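6-aminohexanoate-dimer hydrolase (Bacillus anthracis, PDB 4GB7) probably hydrolyses amide or ester bonds, as a putative 6-aminohexanoate-dimer hydrolase of the serine beta-lactamase-like superfamily. Local coordinates at residues Lys44-Trp47 with Pro51-Arg54; Trp55-Met60 with Gly373-Thr378; Ser133-Met138 with Asn286-Thr291. One frame throughout, in Å; residues are numbered along the deposited sequence.

Interaction 1 (Lys44-Trp47 with Pro51-Arg54)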
loop_
_atom_site.group_PDB
_atom_site.type_symbol
_atom_site.label_atom_id
_atom_site.label_comp_id
_atom_site.label_asym_id
_atom_site.label_seq_id
_atom_site.Cartn_x
_atom_site.Cartn_y
_atom_site.Cartn_z
ATOM N N LYS A 44 -15.850 -14.998 -6.408
ATOM C CA LYS A 44 -15.440 -13.790 -7.104
ATOM C C LYS A 44 -16.471 -12.689 -6.956
ATOM O O LYS A 44 -16.138 -11.519 -7.076
ATOM C CB LYS A 44 -15.174 -14.015 -8.576
ATOM C CG LYS A 44 -14.019 -14.942 -8.854
ATOM C CD LYS A 44 -13.764 -14.996 -10.341
ATOM C CE LYS A 44 -12.733 -16.084 -10.626
ATOM N NZ LYS A 44 -12.266 -16.112 -12.022
ATOM N N LYS A 45 -17.725 -13.054 -6.657
ATOM C CA LYS A 45 -18.774 -12.060 -6.507
ATOM C C LYS A 45 -18.688 -11.351 -5.170
ATOM O O LYS A 45 -18.819 -10.125 -5.129
ATOM C CB LYS A 45 -20.184 -12.667 -6.716
ATOM C CG LYS A 45 -21.220 -11.631 -7.108
ATOM C CD LYS A 45 -22.643 -12.175 -7.353
ATOM C CE LYS A 45 -22.699 -13.468 -8.166
ATOM N NZ LYS A 45 -22.336 -14.690 -7.379
ATOM N N ASN A 46 -18.399 -12.111 -4.105
ATOM C CA ASN A 46 -18.565 -11.645 -2.752
ATOM C C ASN A 46 -17.315 -11.427 -1.882
ATOM O O ASN A 46 -17.457 -10.992 -0.747
ATOM C CB ASN A 46 -19.548 -12.552 -1.976
ATOM C CG ASN A 46 -18.948 -13.911 -1.574
ATOM O OD1 ASN A 46 -17.732 -14.146 -1.670
ATOM N ND2 ASN A 46 -19.815 -14.820 -1.122
ATOM N N TRP A 47 -16.118 -11.688 -2.419
ATOM C CA TRP A 47 -14.927 -11.724 -1.608
ATOM C C TRP A 47 -14.600 -10.406 -0.937
ATOM O O TRP A 47 -13.903 -10.413 0.073
ATOM C CB TRP A 47 -13.731 -12.221 -2.384
ATOM C CG TRP A 47 -13.226 -11.308 -3.440
ATOM C CD1 TRP A 47 -13.689 -11.174 -4.733
ATOM C CD2 TRP A 47 -12.192 -10.318 -3.294
ATOM N NE1 TRP A 47 -12.958 -10.215 -5.422
ATOM C CE2 TRP A 47 -12.054 -9.659 -4.592
ATOM C CE3 TRP A 47 -11.350 -9.959 -2.274
ATOM C CZ2 TRP A 47 -11.125 -8.674 -4.809
ATOM C CZ3 TRP A 47 -10.409 -8.965 -2.511
ATOM C CH2 TRP A 47 -10.313 -8.329 -3.749
ATOM N N PRO A 51 -19.228 -10.772 5.375
ATOM C CA PRO A 51 -18.086 -11.154 6.224
ATOM C C PRO A 51 -16.958 -11.838 5.440
ATOM O O PRO A 51 -15.897 -12.127 6.009
ATOM C CB PRO A 51 -18.702 -12.183 7.153
ATOM C CG PRO A 51 -19.699 -12.885 6.297
ATOM C CD PRO A 51 -20.289 -11.807 5.428
ATOM N N TYR A 52 -17.214 -12.092 4.151
ATOM C CA TYR A 52 -16.297 -12.854 3.286
ATOM C C TYR A 52 -14.908 -12.264 3.272
ATOM O O TYR A 52 -13.910 -13.023 3.301
ATOM C CB TYR A 52 -16.859 -13.023 1.874
ATOM C CG TYR A 52 -18.265 -13.609 1.945
ATOM C CD1 TYR A 52 -19.386 -12.812 1.782
ATOM C CD2 TYR A 52 -18.456 -14.949 2.252
ATOM C CE1 TYR A 52 -20.660 -13.341 1.929
ATOM C CE2 TYR A 52 -19.718 -15.475 2.387
ATOM C CZ TYR A 52 -20.810 -14.676 2.201
ATOM O OH TYR A 52 -22.043 -15.221 2.366
ATOM N N LEU A 53 -14.827 -10.941 3.273
ATOM C CA LEU A 53 -13.547 -10.243 3.215
ATOM C C LEU A 53 -12.626 -10.584 4.413
ATOM O O LEU A 53 -11.429 -10.595 4.317
ATOM C CB LEU A 53 -13.801 -8.737 3.167
ATOM C CG LEU A 53 -12.609 -7.781 3.104
ATOM C CD1 LEU A 53 -11.758 -7.918 1.871
ATOM C CD2 LEU A 53 -13.047 -6.309 3.289
ATOM N N ARG A 54 -13.188 -10.861 5.587
ATOM C CA ARG A 54 -12.336 -11.211 6.703
ATOM C C ARG A 54 -11.514 -12.477 6.439
ATOM O O ARG A 54 -10.427 -12.636 6.970
ATOM C CB ARG A 54 -13.185 -11.361 7.979
ATOM C CG ARG A 54 -14.053 -10.126 8.149
ATOM C CD ARG A 54 -14.134 -9.609 9.497
ATOM N NE ARG A 54 -12.822 -9.267 9.999
ATOM C CZ ARG A 54 -12.633 -8.953 11.255
ATOM N NH1 ARG A 54 -13.656 -9.046 12.099
ATOM N NH2 ARG A 54 -11.430 -8.726 11.715
#
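The carboxamide of N46 lies flat over the ring of Y52, the two planes only 10° apart, which makes this a stacked amide-aromatic pair. Going out along N46, CB sits above the near rim, 3.8 Å from CD1 of Y52. CG has moved inward, 3.6 Å from both CD1 and CG of the ring, and OD1 overhangs the root of the tyrosine, with CG and CB as its neighbours. The amide nitrogen ND2 ends over the ring centre, 3.3 Å above the plane and 3.5 Å from CZ. A chi1 of 75° sets N46 CG between its own backbone N and carbonyl carbon, folding the amide back over the ring. Its rotation is fixed from outside the pair: OD1 accepts a hydrogen bond from the backbone N of T43 and ND2 donates to the carbonyl of N41, while the near-parallel planes keep the N-H groups almost parallel to the ring. The opposite face of Y52 carries CD of P51, which follows a cis peptide bond.

Beside the stack the backbones touch. The carbonyl oxygen of W47 receives a CA-H...O contact from L53, with CA 3.2 Å from O and an angle of 125° at the hydrogen; L53 N is also near, but its angle is too poor for a hydrogen bond. That oxygen is instead hydrogen-bonded by the hydroxyl of S56, one turn further on. The whole is a local loop-to-helix contact, in which the N-terminal loop folds against the first turn of helix 52-56.

Interaction 2 (Trp55-Met60 with Gly373-Thr378)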
loop_
_atom_site.group_PDB
_atom_site.type_symbol
_atom_site.label_atom_id
_atom_site.label_comp_id
_atom_site.label_asym_id
_atom_site.label_seq_id
_atom_site.Cartn_x
_atom_site.Cartn_y
_atom_site.Cartn_z
ATOM N N TRP A 55 -12.055 -13.363 5.594
ATOM C CA TRP A 55 -11.340 -14.541 5.113
ATOM C C TRP A 55 -10.506 -14.234 3.907
ATOM O O TRP A 55 -9.299 -14.609 3.846
ATOM C CB TRP A 55 -12.318 -15.658 4.785
ATOM C CG TRP A 55 -11.625 -16.929 4.472
ATOM C CD1 TRP A 55 -11.232 -17.941 5.352
ATOM C CD2 TRP A 55 -11.197 -17.378 3.168
ATOM N NE1 TRP A 55 -10.562 -18.935 4.686
ATOM C CE2 TRP A 55 -10.519 -18.666 3.374
ATOM C CE3 TRP A 55 -11.288 -16.859 1.878
ATOM C CZ2 TRP A 55 -10.004 -19.407 2.316
ATOM C CZ3 TRP A 55 -10.744 -17.619 0.822
ATOM C CH2 TRP A 55 -10.111 -18.853 1.050
ATOM N N SER A 56 -11.117 -13.666 2.878
ATOM C CA SER A 56 -10.332 -13.457 1.655
ATOM C C SER A 56 -9.037 -12.655 1.890
ATOM O O SER A 56 -7.952 -13.034 1.382
ATOM C CB SER A 56 -11.211 -12.834 0.578
ATOM O OG SER A 56 -11.541 -11.539 0.950
ATOM N N TYR A 57 -9.119 -11.563 2.673
ATOM C CA TYR A 57 -7.942 -10.727 2.940
ATOM C C TYR A 57 -6.949 -11.282 3.944
ATOM O O TYR A 57 -5.953 -10.614 4.248
ATOM C CB TYR A 57 -8.336 -9.250 3.257
ATOM C CG TYR A 57 -7.893 -8.252 2.180
ATOM C CD1 TYR A 57 -8.041 -8.518 0.858
ATOM C CD2 TYR A 57 -7.311 -7.030 2.537
ATOM C CE1 TYR A 57 -7.614 -7.631 -0.101
ATOM C CE2 TYR A 57 -6.871 -6.155 1.620
ATOM C CZ TYR A 57 -7.053 -6.424 0.286
ATOM O OH TYR A 57 -6.581 -5.514 -0.654
ATOM N N THR A 58 -7.219 -12.490 4.461
ATOM C CA THR A 58 -6.262 -13.254 5.253
ATOM C C THR A 58 -5.837 -14.572 4.570
ATOM O O THR A 58 -5.071 -15.351 5.151
ATOM C CB THR A 58 -6.822 -13.518 6.661
ATOM O OG1 THR A 58 -8.067 -14.169 6.569
ATOM C CG2 THR A 58 -7.024 -12.159 7.440
ATOM N N HIS A 59 -6.361 -14.825 3.367
ATOM C CA HIS A 59 -6.089 -16.080 2.628
ATOM C C HIS A 59 -6.036 -15.870 1.142
ATOM O O HIS A 59 -6.514 -16.728 0.376
ATOM C CB HIS A 59 -7.194 -17.097 2.893
ATOM C CG HIS A 59 -7.350 -17.494 4.362
ATOM N ND1 HIS A 59 -8.098 -16.794 5.228
ATOM C CD2 HIS A 59 -6.853 -18.577 5.067
ATOM C CE1 HIS A 59 -8.080 -17.415 6.447
ATOM N NE2 HIS A 59 -7.323 -18.497 6.345
HETATM N N MSE A 60 -5.458 -14.769 0.691
HETATM C CA MSE A 60 -5.589 -14.410 -0.728
HETATM C C MSE A 60 -4.989 -15.482 -1.643
HETATM O O MSE A 60 -5.554 -15.818 -2.719
HETATM C CB MSE A 60 -5.000 -13.015 -1.016
HETATM C CG MSE A 60 -5.874 -11.820 -0.614
HETATM SE SE MSE A 60 -7.560 -11.669 -1.563
HETATM C CE MSE A 60 -6.941 -11.020 -3.270
ATOM N N GLY A 373 -4.533 1.909 2.431
ATOM C CA GLY A 373 -5.226 0.986 1.531
ATOM C C GLY A 373 -6.623 0.682 1.954
ATOM O O GLY A 373 -6.931 0.789 3.157
ATOM N N SER A 374 -7.461 0.331 0.986
ATOM C CA SER A 374 -8.844 0.038 1.265
ATOM C C SER A 374 -9.013 -1.019 2.322
ATOM O O SER A 374 -8.173 -1.914 2.484
ATOM C CB SER A 374 -9.600 -0.376 0.016
ATOM O OG SER A 374 -9.532 0.671 -0.922
ATOM N N TYR A 375 -10.107 -0.889 3.051
ATOM C CA TYR A 375 -10.572 -1.882 4.047
ATOM C C TYR A 375 -9.816 -1.787 5.347
ATOM O O TYR A 375 -9.886 -2.680 6.163
ATOM C CB TYR A 375 -10.644 -3.315 3.502
ATOM C CG TYR A 375 -11.179 -3.400 2.092
ATOM C CD1 TYR A 375 -12.364 -2.777 1.723
ATOM C CD2 TYR A 375 -10.437 -4.021 1.096
ATOM C CE1 TYR A 375 -12.819 -2.820 0.425
ATOM C CE2 TYR A 375 -10.888 -4.063 -0.200
ATOM C CZ TYR A 375 -12.073 -3.479 -0.527
ATOM O OH TYR A 375 -12.444 -3.506 -1.826
ATOM N N GLY A 376 -9.100 -0.675 5.516
ATOM C CA GLY A 376 -8.434 -0.311 6.753
ATOM C C GLY A 376 -6.986 -0.744 6.878
ATOM O O GLY A 376 -6.534 -1.155 7.967
ATOM N N GLN A 377 -6.212 -0.495 5.812
ATOM C CA GLN A 377 -4.798 -0.714 5.858
ATOM C C GLN A 377 -4.000 0.553 5.945
ATOM O O GLN A 377 -4.279 1.535 5.236
ATOM C CB GLN A 377 -4.276 -1.495 4.643
ATOM C CG GLN A 377 -5.254 -2.425 3.945
ATOM C CD GLN A 377 -5.944 -3.384 4.849
ATOM O OE1 GLN A 377 -5.375 -3.827 5.838
ATOM N NE2 GLN A 377 -7.152 -3.782 4.484
ATOM N N THR A 378 -2.966 0.539 6.778
ATOM C CA THR A 378 -2.087 1.690 6.905
ATOM C C THR A 378 -0.663 1.247 7.230
ATOM O O THR A 378 -0.465 0.386 8.094
ATOM C CB THR A 378 -2.528 2.660 8.027
ATOM O OG1 THR A 378 -3.896 3.064 7.824
ATOM C CG2 THR A 378 -1.625 3.925 8.084
#
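Y57 presents one ring face to the edge of Y375, a T-shaped aromatic pair with centroids 5.7 Å apart and planes at 86°. It joins the end of helix 52-56, where a type I turn runs from S56 to H59, to the hairpin turn between antiparallel strands 369-373 and 377-382 of the five-stranded sheet of this beta-lactamase-like fold. The overlap is off-centre: CD2 of Y375 stands 4.1 Å above the Y57 plane, toward the rim, and is 4.2 Å from CE2. A chi1 of -112°, away from the staggered values, carries the Y57 ring out to this turn.

Q377 meets the same ring at its edge, with NE2 3.7 Å from CE2 of Y57 and the amide plane tilted against the ring. The glutamine bends at its second torsion, which curls its amide back over its own turn, and both amide ends are engaged: OE1 accepts from the backbone N of S393 on the adjacent strand. The backbone closes the hairpin through reciprocal bonds between G373 and Q377. Across that turn, Q377 NE2 donates to S374 O at 2.9 Å, in the carbonyl plane and on a lone pair, with an N-H...O angle of 155°.

Interaction 3 (Ser133-Met138 with Asn286-Thr291)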
loop_
_atom_site.group_PDB
_atom_site.type_symbol
_atom_site.label_atom_id
_atom_site.label_comp_id
_atom_site.label_asym_id
_atom_site.label_seq_id
_atom_site.Cartn_x
_atom_site.Cartn_y
_atom_site.Cartn_z
ATOM N N SER A 133 1.665 -14.935 11.298
ATOM C CA SER A 133 2.738 -15.335 10.352
ATOM C C SER A 133 2.240 -15.565 8.918
ATOM O O SER A 133 3.035 -15.916 8.038
ATOM C CB SER A 133 3.477 -16.582 10.870
ATOM O OG SER A 133 4.173 -16.327 12.093
ATOM N N GLU A 134 0.948 -15.357 8.683
ATOM C CA GLU A 134 0.348 -15.553 7.342
ATOM C C GLU A 134 0.185 -14.216 6.660
ATOM O O GLU A 134 -0.270 -13.269 7.253
ATOM C CB GLU A 134 -0.987 -16.259 7.400
ATOM C CG GLU A 134 -0.891 -17.722 7.816
ATOM C CD GLU A 134 -0.214 -18.636 6.787
ATOM O OE1 GLU A 134 -0.253 -18.402 5.563
ATOM O OE2 GLU A 134 0.412 -19.612 7.197
ATOM N N PRO A 135 0.602 -14.112 5.403
ATOM C CA PRO A 135 0.440 -12.806 4.778
ATOM C C PRO A 135 -1.016 -12.303 4.712
ATOM O O PRO A 135 -1.949 -13.077 4.451
ATOM C CB PRO A 135 1.044 -13.036 3.389
ATOM C CG PRO A 135 2.063 -14.120 3.610
ATOM C CD PRO A 135 1.412 -15.037 4.584
ATOM N N HIS A 136 -1.191 -10.997 4.823
ATOM C CA HIS A 136 -2.488 -10.323 4.779
ATOM C C HIS A 136 -2.571 -9.476 3.556
ATOM O O HIS A 136 -1.561 -8.950 3.095
ATOM C CB HIS A 136 -2.533 -9.391 5.995
ATOM C CG HIS A 136 -3.917 -8.879 6.335
ATOM N ND1 HIS A 136 -4.537 -7.909 5.640
ATOM C CD2 HIS A 136 -4.780 -9.253 7.367
ATOM C CE1 HIS A 136 -5.745 -7.665 6.208
ATOM N NE2 HIS A 136 -5.904 -8.509 7.250
ATOM N N GLY A 137 -3.761 -9.314 2.995
ATOM C CA GLY A 137 -3.967 -8.310 1.936
ATOM C C GLY A 137 -3.643 -6.911 2.426
ATOM O O GLY A 137 -3.836 -6.589 3.559
HETATM N N MSE A 138 -3.066 -6.093 1.567
HETATM C CA MSE A 138 -2.701 -4.736 1.956
HETATM C C MSE A 138 -3.198 -3.643 0.985
HETATM O O MSE A 138 -2.882 -2.475 1.177
HETATM C CB MSE A 138 -1.171 -4.643 2.071
HETATM C CG MSE A 138 -0.584 -5.637 3.000
HETATM SE SE MSE A 138 1.245 -5.273 3.452
HETATM C CE MSE A 138 2.067 -5.132 1.775
ATOM N N ASN A 286 7.986 -15.034 3.662
ATOM C CA ASN A 286 7.730 -14.628 2.296
ATOM C C ASN A 286 6.550 -13.652 2.243
ATOM O O ASN A 286 5.638 -13.662 3.101
ATOM C CB ASN A 286 7.415 -15.838 1.397
ATOM C CG ASN A 286 8.595 -16.775 1.201
ATOM O OD1 ASN A 286 9.748 -16.408 1.377
ATOM N ND2 ASN A 286 8.288 -18.014 0.873
ATOM N N ALA A 287 6.546 -12.841 1.210
ATOM C CA ALA A 287 5.354 -12.128 0.814
ATOM C C ALA A 287 4.908 -12.741 -0.527
ATOM O O ALA A 287 5.501 -13.727 -1.014
ATOM C CB ALA A 287 5.589 -10.617 0.729
ATOM N N TYR A 288 3.836 -12.232 -1.074
ATOM C CA TYR A 288 3.404 -12.623 -2.412
ATOM C C TYR A 288 2.526 -11.558 -3.037
ATOM O O TYR A 288 1.857 -10.780 -2.314
ATOM C CB TYR A 288 2.700 -13.975 -2.408
ATOM C CG TYR A 288 1.416 -14.085 -1.623
ATOM C CD1 TYR A 288 0.172 -13.620 -2.141
ATOM C CD2 TYR A 288 1.419 -14.719 -0.386
ATOM C CE1 TYR A 288 -1.007 -13.792 -1.386
ATOM C CE2 TYR A 288 0.258 -14.892 0.334
ATOM C CZ TYR A 288 -0.957 -14.438 -0.190
ATOM O OH TYR A 288 -2.153 -14.611 0.487
ATOM N N TYR A 289 2.562 -11.494 -4.370
ATOM C CA TYR A 289 1.660 -10.660 -5.132
ATOM C C TYR A 289 0.565 -11.475 -5.797
ATOM O O TYR A 289 0.849 -12.480 -6.458
ATOM C CB TYR A 289 2.367 -9.977 -6.306
ATOM C CG TYR A 289 3.093 -8.699 -5.999
ATOM C CD1 TYR A 289 2.412 -7.468 -5.935
ATOM C CD2 TYR A 289 4.476 -8.701 -5.793
ATOM C CE1 TYR A 289 3.089 -6.289 -5.663
ATOM C CE2 TYR A 289 5.144 -7.517 -5.541
ATOM C CZ TYR A 289 4.476 -6.322 -5.498
ATOM O OH TYR A 289 5.233 -5.188 -5.219
ATOM N N VAL A 290 -0.674 -11.011 -5.646
ATOM C CA VAL A 290 -1.751 -11.462 -6.510
ATOM C C VAL A 290 -1.414 -11.023 -7.932
ATOM O O VAL A 290 -0.924 -9.912 -8.157
ATOM C CB VAL A 290 -3.095 -10.920 -6.041
ATOM C CG1 VAL A 290 -4.180 -11.118 -7.086
ATOM C CG2 VAL A 290 -3.427 -11.553 -4.669
ATOM N N THR A 291 -1.738 -11.892 -8.886
ATOM C CA THR A 291 -1.461 -11.589 -10.301
ATOM C C THR A 291 -2.709 -11.709 -11.186
ATOM O O THR A 291 -3.694 -12.303 -10.800
ATOM C CB THR A 291 -0.366 -12.520 -10.885
ATOM O OG1 THR A 291 -0.914 -13.837 -11.125
ATOM C CG2 THR A 291 0.869 -12.605 -9.954
HETATM O O HOH W 1 -4.040 -12.638 2.358
HETATM O O HOH W 2 -1.784 -15.496 3.043
#
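The pyrrolidine of P135 packs on CE2 of Y288, obliquely to the ring, the two side chains crossing at about a right angle. CB of P135 is 3.7 Å from CE2 of Y288, and CG follows at 3.8 Å from the same carbon, so one ring edge of the proline does the touching. CG of P135 also reaches the backbone, 3.6 Å from the carbonyl oxygen of N286.

Y288 meets the proline because of its conformation: a chi1 near +60° (63°) brings the ring back over the strand's own backbone. Although the CB bond does not aim at P135, the ring is thus carried to it. Its hydroxyl continues past the proline to two waters that link it to P135 O. Water 2 gives the firmer bridge, 2.8 Å from P135 O, to which it donates, and 2.7 Å from Y288 OH; the bond of water 1 to that hydroxyl is weak. Water 2 lies in the tyrosine ring plane, and the backbone N of K61 is a further hydrogen-bond partner of OH.

The next residue, H136, is tied into its own surroundings, ND1 donating to G137 O and NE2 hydrogen-bonded to D111. No backbone hydrogen bond joins 133-138 to 286-291. Strand 303-305 runs between them, pairing with H136 through A305 and with Y288 through N304. The contact is therefore packing of the loop residue P135, at the start of edge strand 136-137, against Y288 of strand 287-290, two strands away in a small four-stranded antiparallel sheet.

In the fold
The three contacts form a chain of touching sites. Interactions 1 and 2, with centres about 11 Å apart, share helix 52-56: W47 CZ3 packs 3.9 Å from Y57 CE1, and L53 CD2 3.7 Å from Y375 CG. Interactions 2 and 3, about 10 Å apart, meet where Y57 O probably accepts a hydrogen bond from G137 N at 2.8 Å. Interactions 1 and 3 do not touch; their nearest atoms are about 6 Å apart. The segment 44-60 thus touches the edge of the four-stranded sheet and a hairpin of the five-stranded one. Q377 lies near, without touching, S140 and K143, an SxxK pattern, and Y249 of a YxN-like element, probably the nucleophile site as in serine beta-lactamase-like enzymes.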